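Local coordinates for protein F1 (PDB 4D2M) that probably blocks apoptosis during vaccinia virus infection as a Bcl-2-like protein that captures the BH3 segment of pro-apoptotic Bim in a surface groove, at residues T127-N132 against G136-T141; S143-L148 against I159-L164. The protein carries 1 engineered substitution. One frame throughout, in Å; residues are numbered along the deposited sequence.

In the fold
Helix 135-150 carries both contacts, one after the other along the chain: interaction 1 ties its beginning to the end of helix 118-131, just across a tight turn, and interaction 2 packs its second half against the antiparallel helix 155-169. Their centres lie about 15 Å apart. Interaction 1 lies toward one end of the all-helical chain, about 15 Å from its centre, whereas interaction 2 is only about 4 Å from that centre. In this Bcl-2-like bundle the shared helix passes near the middle of the chain, and residues along it also pack on the bound Bim BH3 peptide, so both contacts involve a helix that also lines the peptide-binding groove.

Interaction 1 (T127-N132 against G136-T141); sequences TIMLDN and GVRLAT. Unlike the reference sequence in segment 127-132: M129 (reference Leu), L130 (reference Met).
R138 sets out with CG anti to its own carbonyl carbon and bends at chi2 (148°), which carries the guanidinium across to the C-terminal end of helix 118-131. There it meets main-chain oxygens of M129 and N132. R138 NH1 donates to N132 O at 2.7 Å along a fairly straight bond (157°), with the acceptor near the guanidinium plane; R138 NH2 reaches the same N132 O more weakly at 3.2 Å and makes another weak bond to M129 O at 3.0 Å. The flat group is thus held by its edge while M129, a departure from the reference sequence, lies over one face, with CG above the centre and CB 3.7 Å from R138 NH2. The bent thioether end of M129 brings CE to 3.8 Å from R138 NE. Placing a cation beside these helix-end carbonyls is probably favourable, and D171 supplies a salt bridge to R138 NH2 that would offset the nearby amino group of K133.

N132, with CG anti to its backbone N (chi1 -170°), sends its amide toward the second helix, where OD1 lies 3.6 Å from V137 CG1. The same OD1 accepts from G134 N, an Asx turn at the helix exit, while G134 O receives R138 NH1. The other V137 methyl, CG2, meets I128 CG2 at 3.7 Å.

The turn probably corresponds to the BH1 region of Bcl-2 proteins, consistent with G136 N bonding a polar side chain of the Bim peptide and V137 packing on the peptide backbone. R138 turns to another side: it touches C173 and F174 of helix 172-180, while L139 packs on Y92 and C93 of helix 80-99, so the start of helix 135-150 is fitted among three other helices.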
ATOM      1  N   THR A 127      -3.394 -13.744  19.091  1.00 42.41           N
ATOM      2  CA  THR A 127      -3.173 -14.244  20.444  1.00 44.22           C
ATOM      3  C   THR A 127      -4.411 -14.963  20.983  1.00 42.62           C
ATOM      4  O   THR A 127      -4.305 -16.051  21.546  1.00 44.30           O
ATOM      5  CB  THR A 127      -2.785 -13.095  21.402  1.00 46.36           C
ATOM      6  OG1 THR A 127      -1.524 -12.543  21.004  1.00 53.41           O
ATOM      7  CG2 THR A 127      -2.676 -13.583  22.842  1.00 45.67           C
ATOM      8  N   ILE A 128      -5.579 -14.352  20.802  1.00 37.75           N
ATOM      9  CA  ILE A 128      -6.836 -14.910  21.304  1.00 43.69           C
ATOM     10  C   ILE A 128      -7.136 -16.269  20.679  1.00 40.34           C
ATOM     11  O   ILE A 128      -7.566 -17.196  21.364  1.00 45.27           O
ATOM     12  CB  ILE A 128      -8.019 -13.947  21.027  1.00 53.03           C
ATOM     13  CG1 ILE A 128      -7.959 -12.747  21.982  1.00 54.34           C
ATOM     14  CG2 ILE A 128      -9.373 -14.669  21.132  1.00 58.99           C
ATOM     15  CD1 ILE A 128      -8.752 -12.906  23.275  1.00 59.21           C
ATOM     16  N   MET A 129      -6.899 -16.385  19.378  1.00 40.99           N
ATOM     17  CA  MET A 129      -7.253 -17.596  18.645  1.00 43.01           C
ATOM     18  C   MET A 129      -6.364 -18.780  19.003  1.00 48.18           C
ATOM     19  O   MET A 129      -6.764 -19.933  18.847  1.00 47.12           O
ATOM     20  CB  MET A 129      -7.173 -17.341  17.142  1.00 42.15           C
ATOM     21  CG  MET A 129      -8.336 -16.535  16.587  1.00 48.19           C
ATOM     22  SD  MET A 129      -8.085 -16.078  14.863  1.00110.71           S
ATOM     23  CE  MET A 129      -7.718 -17.680  14.146  1.00139.66           C
ATOM     24  N   LEU A 130      -5.153 -18.494  19.469  1.00 53.39           N
ATOM     25  CA  LEU A 130      -4.221 -19.547  19.856  1.00 57.29           C
ATOM     26  C   LEU A 130      -4.713 -20.308  21.082  1.00 57.32           C
ATOM     27  O   LEU A 130      -4.517 -21.518  21.190  1.00 62.39           O
ATOM     28  CB  LEU A 130      -2.841 -18.952  20.132  1.00 65.77           C
ATOM     29  CG  LEU A 130      -1.791 -19.066  19.023  1.00 72.53           C
ATOM     30  CD1 LEU A 130      -2.352 -18.837  17.628  1.00 72.68           C
ATOM     31  CD2 LEU A 130      -0.704 -18.059  19.293  1.00 76.68           C
ATOM     32  N   ASP A 131      -5.350 -19.592  22.003  1.00 57.03           N
ATOM     33  CA  ASP A 131      -5.868 -20.197  23.226  1.00 67.92           C
ATOM     34  C   ASP A 131      -7.327 -20.614  23.056  1.00 66.75           C
ATOM     35  O   ASP A 131      -7.742 -21.666  23.544  1.00 68.30           O
ATOM     36  CB  ASP A 131      -5.729 -19.224  24.396  1.00 74.63           C
ATOM     37  CG  ASP A 131      -4.293 -18.800  24.633  1.00 79.65           C
ATOM     38  OD1 ASP A 131      -3.405 -19.679  24.647  1.00 81.54           O
ATOM     39  OD2 ASP A 131      -4.050 -17.587  24.806  1.00 79.97           O
ATOM     40  N   ASN A 132      -8.093 -19.781  22.358  1.00 58.71           N
ATOM     41  CA  ASN A 132      -9.507 -20.041  22.121  1.00 60.60           C
ATOM     42  C   ASN A 132      -9.722 -20.679  20.751  1.00 58.80           C
ATOM     43  O   ASN A 132      -9.496 -20.042  19.721  1.00 51.40           O
ATOM     44  CB  ASN A 132     -10.307 -18.740  22.235  1.00 65.90           C
ATOM     45  CG  ASN A 132     -11.807 -18.971  22.236  1.00 72.94           C
ATOM     46  OD1 ASN A 132     -12.342 -19.679  21.383  1.00 75.36           O
ATOM     47  ND2 ASN A 132     -12.492 -18.374  23.203  1.00 76.95           N
ATOM     48  N   GLY A 136     -16.970 -19.607  17.365  1.00 35.24           N
ATOM     49  CA  GLY A 136     -17.586 -18.315  17.614  1.00 35.21           C
ATOM     50  C   GLY A 136     -16.658 -17.117  17.516  1.00 37.03           C
ATOM     51  O   GLY A 136     -17.000 -16.119  16.880  1.00 37.72           O
ATOM     52  N   VAL A 137     -15.492 -17.199  18.149  1.00 36.54           N
ATOM     53  CA  VAL A 137     -14.586 -16.056  18.192  1.00 39.18           C
ATOM     54  C   VAL A 137     -14.067 -15.728  16.792  1.00 37.25           C
ATOM     55  O   VAL A 137     -13.769 -14.574  16.482  1.00 37.77           O
ATOM     56  CB  VAL A 137     -13.399 -16.302  19.163  1.00 40.85           C
ATOM     57  CG1 VAL A 137     -12.465 -17.405  18.655  1.00 40.72           C
ATOM     58  CG2 VAL A 137     -12.629 -15.010  19.403  1.00 39.80           C
ATOM     59  N   ARG A 138     -13.993 -16.745  15.943  1.00 35.21           N
ATOM     60  CA  ARG A 138     -13.521 -16.570  14.577  1.00 34.89           C
ATOM     61  C   ARG A 138     -14.592 -15.915  13.712  1.00 34.01           C
ATOM     62  O   ARG A 138     -14.295 -15.021  12.921  1.00 31.55           O
ATOM     63  CB  ARG A 138     -13.096 -17.917  13.992  1.00 33.56           C
ATOM     64  CG  ARG A 138     -11.752 -18.379  14.526  1.00 37.61           C
ATOM     65  CD  ARG A 138     -11.638 -19.889  14.638  1.00 41.42           C
ATOM     66  NE  ARG A 138     -10.299 -20.268  15.090  1.00 40.31           N
ATOM     67  CZ  ARG A 138      -9.935 -20.379  16.365  1.00 42.35           C
ATOM     68  NH1 ARG A 138     -10.810 -20.158  17.338  1.00 41.31           N
ATOM     69  NH2 ARG A 138      -8.689 -20.719  16.670  1.00 42.96           N
ATOM     70  N   LEU A 139     -15.835 -16.357  13.876  1.00 29.29           N
ATOM     71  CA  LEU A 139     -16.963 -15.752  13.176  1.00 31.89           C
ATOM     72  C   LEU A 139     -17.193 -14.313  13.633  1.00 32.59           C
ATOM     73  O   LEU A 139     -17.519 -13.441  12.826  1.00 30.73           O
ATOM     74  CB  LEU A 139     -18.236 -16.573  13.400  1.00 33.11           C
ATOM     75  CG  LEU A 139     -18.258 -17.981  12.803  1.00 34.77           C
ATOM     76  CD1 LEU A 139     -19.530 -18.713  13.212  1.00 35.53           C
ATOM     77  CD2 LEU A 139     -18.135 -17.932  11.287  1.00 36.38           C
ATOM     78  N   ALA A 140     -17.021 -14.070  14.929  1.00 32.85           N
ATOM     79  CA  ALA A 140     -17.232 -12.741  15.490  1.00 30.99           C
ATOM     80  C   ALA A 140     -16.182 -11.760  14.977  1.00 28.16           C
ATOM     81  O   ALA A 140     -16.481 -10.590  14.730  1.00 27.96           O
ATOM     82  CB  ALA A 140     -17.208 -12.802  17.006  1.00 36.93           C
ATOM     83  N   THR A 141     -14.953 -12.236  14.819  1.00 27.37           N
ATOM     84  CA  THR A 141     -13.871 -11.379  14.348  1.00 27.48           C
ATOM     85  C   THR A 141     -14.112 -10.968  12.900  1.00 26.75           C
ATOM     86  O   THR A 141     -13.917  -9.811  12.534  1.00 25.30           O
ATOM     87  CB  THR A 141     -12.503 -12.071  14.457  1.00 30.62           C
ATOM     88  OG1 THR A 141     -12.284 -12.495  15.808  1.00 34.40           O
ATOM     89  CG2 THR A 141     -11.392 -11.115  14.047  1.00 31.73           C
TER

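Interaction 2 (S143-L148 against I159-L164); sequences SFITEL and IKMFTL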
ATOM      1  N   SER A 143     -17.011 -10.757  11.441  1.00 26.13           N
ATOM      2  CA  SER A 143     -18.124  -9.815  11.479  1.00 29.70           C
ATOM      3  C   SER A 143     -17.655  -8.427  11.904  1.00 30.08           C
ATOM      4  O   SER A 143     -18.083  -7.422  11.341  1.00 29.14           O
ATOM      5  CB  SER A 143     -19.220 -10.313  12.424  1.00 30.76           C
ATOM      6  OG  SER A 143     -19.903 -11.428  11.872  1.00 34.15           O
ATOM      7  N   PHE A 144     -16.774  -8.371  12.896  1.00 28.14           N
ATOM      8  CA  PHE A 144     -16.255  -7.090  13.357  1.00 27.26           C
ATOM      9  C   PHE A 144     -15.399  -6.428  12.279  1.00 26.23           C
ATOM     10  O   PHE A 144     -15.557  -5.240  12.002  1.00 29.13           O
ATOM     11  CB  PHE A 144     -15.445  -7.257  14.642  1.00 28.61           C
ATOM     12  CG  PHE A 144     -14.812  -5.983  15.118  1.00 33.55           C
ATOM     13  CD1 PHE A 144     -15.588  -4.968  15.650  1.00 36.87           C
ATOM     14  CD2 PHE A 144     -13.445  -5.793  15.022  1.00 30.66           C
ATOM     15  CE1 PHE A 144     -15.013  -3.791  16.082  1.00 37.24           C
ATOM     16  CE2 PHE A 144     -12.863  -4.619  15.454  1.00 34.79           C
ATOM     17  CZ  PHE A 144     -13.647  -3.618  15.984  1.00 35.45           C
ATOM     18  N   ILE A 145     -14.502  -7.199  11.669  1.00 25.19           N
ATOM     19  CA  ILE A 145     -13.639  -6.677  10.611  1.00 28.05           C
ATOM     20  C   ILE A 145     -14.477  -6.224   9.420  1.00 29.64           C
ATOM     21  O   ILE A 145     -14.157  -5.227   8.771  1.00 26.98           O
ATOM     22  CB  ILE A 145     -12.605  -7.729  10.140  1.00 29.96           C
ATOM     23  CG1 ILE A 145     -11.609  -8.047  11.261  1.00 32.69           C
ATOM     24  CG2 ILE A 145     -11.852  -7.250   8.895  1.00 30.38           C
ATOM     25  CD1 ILE A 145     -10.770  -6.869  11.715  1.00 32.43           C
ATOM     26  N   THR A 146     -15.542  -6.964   9.133  1.00 26.62           N
ATOM     27  CA  THR A 146     -16.450  -6.594   8.058  1.00 27.63           C
ATOM     28  C   THR A 146     -17.088  -5.242   8.360  1.00 32.12           C
ATOM     29  O   THR A 146     -17.226  -4.405   7.474  1.00 33.87           O
ATOM     30  CB  THR A 146     -17.547  -7.654   7.859  1.00 31.60           C
ATOM     31  OG1 THR A 146     -16.938  -8.916   7.564  1.00 31.41           O
ATOM     32  CG2 THR A 146     -18.474  -7.265   6.719  1.00 37.37           C
ATOM     33  N   GLU A 147     -17.461  -5.032   9.620  1.00 31.00           N
ATOM     34  CA  GLU A 147     -18.063  -3.772  10.045  1.00 31.24           C
ATOM     35  C   GLU A 147     -17.071  -2.615   9.937  1.00 32.08           C
ATOM     36  O   GLU A 147     -17.449  -1.503   9.571  1.00 31.70           O
ATOM     37  CB  GLU A 147     -18.581  -3.881  11.481  1.00 42.24           C
ATOM     38  CG  GLU A 147     -20.066  -3.596  11.619  1.00 60.45           C
ATOM     39  CD  GLU A 147     -20.418  -2.163  11.276  1.00 66.28           C
ATOM     40  OE1 GLU A 147     -19.861  -1.245  11.913  1.00 73.15           O
ATOM     41  OE2 GLU A 147     -21.254  -1.956  10.373  1.00 62.30           O
ATOM     42  N   LEU A 148     -15.808  -2.868  10.268  1.00 35.13           N
ATOM     43  CA  LEU A 148     -14.774  -1.851  10.111  1.00 38.08           C
ATOM     44  C   LEU A 148     -14.637  -1.471   8.641  1.00 34.62           C
ATOM     45  O   LEU A 148     -14.392  -0.311   8.312  1.00 35.96           O
ATOM     46  CB  LEU A 148     -13.425  -2.339  10.654  1.00 39.45           C
ATOM     47  CG  LEU A 148     -13.276  -2.481  12.172  1.00 42.09           C
ATOM     48  CD1 LEU A 148     -11.844  -2.845  12.527  1.00 37.06           C
ATOM     49  CD2 LEU A 148     -13.678  -1.210  12.898  1.00 47.28           C
ATOM     50  N   ILE A 159      -8.708  -2.800   2.107  1.00 30.30           N
ATOM     51  CA  ILE A 159      -8.350  -4.072   1.490  1.00 24.98           C
ATOM     52  C   ILE A 159      -7.102  -4.644   2.149  1.00 28.19           C
ATOM     53  O   ILE A 159      -6.952  -5.863   2.252  1.00 29.72           O
ATOM     54  CB  ILE A 159      -8.133  -3.934  -0.040  1.00 35.30           C
ATOM     55  CG1 ILE A 159      -7.945  -5.310  -0.690  1.00 39.43           C
ATOM     56  CG2 ILE A 159      -6.943  -3.038  -0.354  1.00 45.18           C
ATOM     57  CD1 ILE A 159      -9.163  -6.231  -0.584  1.00 44.07           C
ATOM     58  N   LYS A 160      -6.214  -3.761   2.597  1.00 30.61           N
ATOM     59  CA  LYS A 160      -5.058  -4.168   3.386  1.00 31.62           C
ATOM     60  C   LYS A 160      -5.500  -4.871   4.662  1.00 28.66           C
ATOM     61  O   LYS A 160      -4.942  -5.900   5.042  1.00 28.90           O
ATOM     62  CB  LYS A 160      -4.189  -2.964   3.751  1.00 32.83           C
ATOM     63  CG  LYS A 160      -3.227  -2.499   2.673  1.00 45.93           C
ATOM     64  CD  LYS A 160      -2.233  -1.507   3.264  1.00 59.60           C
ATOM     65  CE  LYS A 160      -1.715  -0.524   2.234  1.00 67.07           C
ATOM     66  NZ  LYS A 160      -1.093   0.668   2.877  1.00 65.77           N
ATOM     67  N   MET A 161      -6.498  -4.295   5.326  1.00 28.61           N
ATOM     68  CA  MET A 161      -7.013  -4.848   6.573  1.00 30.63           C
ATOM     69  C   MET A 161      -7.631  -6.220   6.339  1.00 29.86           C
ATOM     70  O   MET A 161      -7.372  -7.161   7.090  1.00 30.79           O
ATOM     71  CB  MET A 161      -8.048  -3.902   7.191  1.00 31.00           C
ATOM     72  CG  MET A 161      -8.734  -4.447   8.440  1.00 29.13           C
ATOM     73  SD  MET A 161      -9.953  -3.300   9.109  1.00 32.76           S
ATOM     74  CE  MET A 161     -11.161  -3.256   7.784  1.00 27.48           C
ATOM     75  N   PHE A 162      -8.457  -6.324   5.300  1.00 26.91           N
ATOM     76  CA  PHE A 162      -9.091  -7.593   4.947  1.00 24.90           C
ATOM     77  C   PHE A 162      -8.044  -8.673   4.701  1.00 27.21           C
ATOM     78  O   PHE A 162      -8.151  -9.785   5.217  1.00 30.40           O
ATOM     79  CB  PHE A 162      -9.966  -7.436   3.697  1.00 24.96           C
ATOM     80  CG  PHE A 162     -11.204  -6.598   3.905  1.00 24.65           C
ATOM     81  CD1 PHE A 162     -11.655  -6.279   5.176  1.00 26.01           C
ATOM     82  CD2 PHE A 162     -11.926  -6.140   2.813  1.00 24.90           C
ATOM     83  CE1 PHE A 162     -12.800  -5.516   5.353  1.00 29.81           C
ATOM     84  CE2 PHE A 162     -13.068  -5.380   2.984  1.00 25.03           C
ATOM     85  CZ  PHE A 162     -13.505  -5.067   4.253  1.00 25.56           C
ATOM     86  N   THR A 163      -7.028  -8.334   3.914  1.00 29.06           N
ATOM     87  CA  THR A 163      -6.008  -9.296   3.521  1.00 28.95           C
ATOM     88  C   THR A 163      -5.260  -9.815   4.743  1.00 27.40           C
ATOM     89  O   THR A 163      -5.162 -11.024   4.951  1.00 29.79           O
ATOM     90  CB  THR A 163      -5.021  -8.670   2.522  1.00 33.43           C
ATOM     91  OG1 THR A 163      -5.747  -8.206   1.377  1.00 30.78           O
ATOM     92  CG2 THR A 163      -3.971  -9.682   2.076  1.00 40.30           C
ATOM     93  N   LEU A 164      -4.757  -8.897   5.561  1.00 25.32           N
ATOM     94  CA  LEU A 164      -4.033  -9.261   6.772  1.00 25.44           C
ATOM     95  C   LEU A 164      -4.880 -10.120   7.709  1.00 24.27           C
ATOM     96  O   LEU A 164      -4.481 -11.222   8.082  1.00 28.27           O
ATOM     97  CB  LEU A 164      -3.563  -8.001   7.504  1.00 30.72           C
ATOM     98  CG  LEU A 164      -2.988  -8.190   8.909  1.00 32.62           C
ATOM     99  CD1 LEU A 164      -1.876  -9.226   8.916  1.00 37.45           C
ATOM    100  CD2 LEU A 164      -2.477  -6.859   9.452  1.00 27.07           C
TER
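On the helix that brings M161 and F162 against I145, I159 O is gripped from opposite faces of its plane, by T163 OG1 at 2.8 Å and T163 N at 3.0 Å. The setting is an antiparallel helix pair in the Bcl-2-like bundle, helices 135-150 and 155-169, whose segments run at 168° with axes 10.3 Å apart. Across it, I145 O is touched without bonding by two apolar groups: M161 CE sits 3.7 Å away, and the rim of the F162 ring brings CE1 to 3.7 Å, with the oxygen close to the ring plane. The I145 branch and the F162 side chain point past one another, I145 CG2 lying 3.8 Å from F162 CD1. M161 works differently: CG is anti to the backbone N (chi1 175°) and the chain stays extended until chi3, where a bend to 65° turns the methyl against I145 and L148. All four residues are buried. M66 of a neighbouring subunit packs on I145 and F162, while M161 also touches V118 and L148 touches Y108 and A111 of the same chain. The L148 side chain lies roughly perpendicular to that of M161, with L148 CB 3.8 Å from M161 CE and L148 CD1 3.9 Å from M161 SD.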